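Aac(6')-Ih protein (Acinetobacter baumannii, PDB 4E8O) probably transfers the acetyl group of acetyl coenzyme A to the 6'-amino group of aminoglycoside antibiotics, a modification associated with resistance. Local coordinates at residues A37-L42 with Q52-L57. Numbering follows the deposited sequence.
Sequences ALRCLL and QEMRQL
Arg39 alone reaches across from helix 32-42, and Glu53, Met54 and Leu57 of helix 47-57 receive it. The segment axes stay 12.6 Å apart at an angle of 118°, too wide for the backbones to meet, and bridged by a long arginine. With CG anti to the backbone N (chi1 -154°) and the chain extended as far as NE, the guanidinium is carried out to the side chains of the second helix. On the tightly packed side, Met54 runs past the arginine in the opposite direction: its CG lies 3.8 Å from Arg39 CD and over one face of the guanidinium, while SD touches the same methylene. An unbranched, flexible methionine suits a place between the arginine and helix 32-42, where it also packs on Leu32, Trp35 and Leu36. Leu57 adds a methyl, CD1 standing 3.7 Å from Arg39 NH2. The looser side belongs to the partly exposed Glu53. Its OE1 accepts a hydrogen bond of 3.2 Å from Arg39 NH1, part of a salt bridge; the oxygen lies in the guanidinium plane, yet the donor comes from well above the carboxylate, the two planes being 88° apart. The buried guanidinium has further partners: NE forms a salt bridge with Glu80 on strand 75-84, and NH1 also bonds to His50 ND1. Two carboxylates probably offset the cost of burying its charge, and the bonds from NE and NH1 together hold the group's rotation. Arg39 thereby links helix 32-42 to helix 47-57 and, through Glu80, to the central sheet, in the helical pair that follows the first strand of the GNAT acetyltransferase fold.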
loop_
_atom_site.group_PDB
_atom_site.type_symbol
_atom_site.label_atom_id
_atom_site.label_comp_id
_atom_site.label_asym_id
_atom_site.label_seq_id
_atom_site.Cartn_x
_atom_site.Cartn_y
_atom_site.Cartn_z
ATOM N N ALA B 37 17.373 4.814 -19.573
ATOM C CA ALA B 37 18.747 4.962 -19.104
ATOM C C ALA B 37 18.842 5.361 -17.631
ATOM O O ALA B 37 19.725 4.888 -16.915
ATOM C CB ALA B 37 19.497 5.959 -19.980
ATOM N N LEU B 38 17.945 6.238 -17.188
ATOM C CA LEU B 38 17.898 6.646 -15.787
ATOM C C LEU B 38 17.130 5.638 -14.939
ATOM O O LEU B 38 17.505 5.364 -13.798
ATOM C CB LEU B 38 17.268 8.034 -15.649
ATOM C CG LEU B 38 18.059 9.186 -16.267
ATOM C CD1 LEU B 38 17.338 10.503 -16.067
ATOM C CD2 LEU B 38 19.437 9.247 -15.649
ATOM N N ARG B 39 16.056 5.090 -15.506
ATOM C CA ARG B 39 15.216 4.121 -14.811
ATOM C C ARG B 39 15.999 2.871 -14.434
ATOM O O ARG B 39 15.746 2.270 -13.389
ATOM C CB ARG B 39 14.021 3.731 -15.689
ATOM C CG ARG B 39 12.798 3.268 -14.922
ATOM C CD ARG B 39 11.608 3.080 -15.853
ATOM N NE ARG B 39 10.345 3.034 -15.124
ATOM C CZ ARG B 39 9.637 1.930 -14.915
ATOM N NH1 ARG B 39 10.058 0.764 -15.387
ATOM N NH2 ARG B 39 8.499 1.991 -14.234
ATOM N N CYS B 40 16.947 2.479 -15.279
ATOM C CA CYS B 40 17.734 1.274 -15.015
ATOM C C CYS B 40 18.771 1.498 -13.917
ATOM O O CYS B 40 19.260 0.542 -13.311
ATOM C CB CYS B 40 18.402 0.758 -16.295
ATOM S SG CYS B 40 19.897 1.649 -16.802
ATOM N N LEU B 41 19.104 2.762 -13.663
ATOM C CA LEU B 41 19.998 3.103 -12.559
ATOM C C LEU B 41 19.225 3.027 -11.248
ATOM O O LEU B 41 19.746 2.565 -10.231
ATOM C CB LEU B 41 20.570 4.506 -12.736
ATOM C CG LEU B 41 21.269 4.843 -14.050
ATOM C CD1 LEU B 41 21.861 6.225 -13.962
ATOM C CD2 LEU B 41 22.347 3.834 -14.381
ATOM N N LEU B 42 17.978 3.488 -11.285
ATOM C CA LEU B 42 17.109 3.461 -10.115
ATOM C C LEU B 42 16.703 2.026 -9.809
ATOM O O LEU B 42 16.945 1.522 -8.710
ATOM C CB LEU B 42 15.867 4.327 -10.353
ATOM C CG LEU B 42 14.895 4.528 -9.186
ATOM C CD1 LEU B 42 15.625 5.074 -7.971
ATOM C CD2 LEU B 42 13.756 5.462 -9.578
ATOM N N GLN B 52 8.047 -2.526 -21.313
ATOM C CA GLN B 52 6.665 -2.986 -21.278
ATOM C C GLN B 52 5.884 -2.128 -20.287
ATOM O O GLN B 52 4.754 -1.727 -20.555
ATOM C CB GLN B 52 6.614 -4.464 -20.874
ATOM C CG GLN B 52 5.634 -5.320 -21.671
ATOM C CD GLN B 52 5.845 -6.809 -21.440
ATOM O OE1 GLN B 52 6.941 -7.245 -21.085
ATOM N NE2 GLN B 52 4.795 -7.595 -21.641
ATOM N N GLU B 53 6.506 -1.826 -19.154
ATOM C CA GLU B 53 5.864 -1.016 -18.127
ATOM C C GLU B 53 5.796 0.452 -18.543
ATOM O O GLU B 53 4.759 1.094 -18.387
ATOM C CB GLU B 53 6.613 -1.157 -16.798
ATOM C CG GLU B 53 5.865 -0.592 -15.597
ATOM C CD GLU B 53 6.628 -0.777 -14.300
ATOM O OE1 GLU B 53 7.772 -1.277 -14.351
ATOM O OE2 GLU B 53 6.086 -0.425 -13.230
ATOM N N MET B 54 6.901 0.973 -19.075
ATOM C CA MET B 54 6.978 2.365 -19.517
ATOM C C MET B 54 5.912 2.713 -20.560
ATOM O O MET B 54 5.324 3.795 -20.510
ATOM C CB MET B 54 8.382 2.675 -20.062
ATOM C CG MET B 54 9.459 2.764 -18.986
ATOM S SD MET B 54 11.094 2.276 -19.569
ATOM C CE MET B 54 11.405 3.538 -20.803
ATOM N N ARG B 55 5.654 1.799 -21.495
ATOM C CA ARG B 55 4.674 2.055 -22.553
ATOM C C ARG B 55 3.237 2.097 -22.037
ATOM O O ARG B 55 2.400 2.802 -22.595
ATOM C CB ARG B 55 4.808 1.035 -23.692
ATOM C CG ARG B 55 6.114 1.149 -24.461
ATOM C CD ARG B 55 6.023 0.536 -25.852
ATOM N NE ARG B 55 7.155 0.932 -26.685
ATOM C CZ ARG B 55 7.167 2.006 -27.470
ATOM N NH1 ARG B 55 6.103 2.796 -27.540
ATOM N NH2 ARG B 55 8.245 2.292 -28.184
ATOM N N GLN B 56 2.955 1.343 -20.976
ATOM C CA GLN B 56 1.637 1.367 -20.342
ATOM C C GLN B 56 1.430 2.671 -19.577
ATOM O O GLN B 56 0.419 3.349 -19.751
ATOM C CB GLN B 56 1.494 0.201 -19.358
ATOM C CG GLN B 56 1.560 -1.195 -19.968
ATOM C CD GLN B 56 1.441 -2.278 -18.907
ATOM O OE1 GLN B 56 1.116 -1.994 -17.751
ATOM N NE2 GLN B 56 1.705 -3.523 -19.292
ATOM N N LEU B 57 2.401 2.997 -18.724
ATOM C CA LEU B 57 2.347 4.173 -17.854
ATOM C C LEU B 57 2.002 5.473 -18.586
ATOM O O LEU B 57 1.218 6.281 -18.084
ATOM C CB LEU B 57 3.676 4.341 -17.098
ATOM C CG LEU B 57 4.093 3.253 -16.103
ATOM C CD1 LEU B 57 5.445 3.560 -15.481
ATOM C CD2 LEU B 57 3.053 3.097 -15.018
#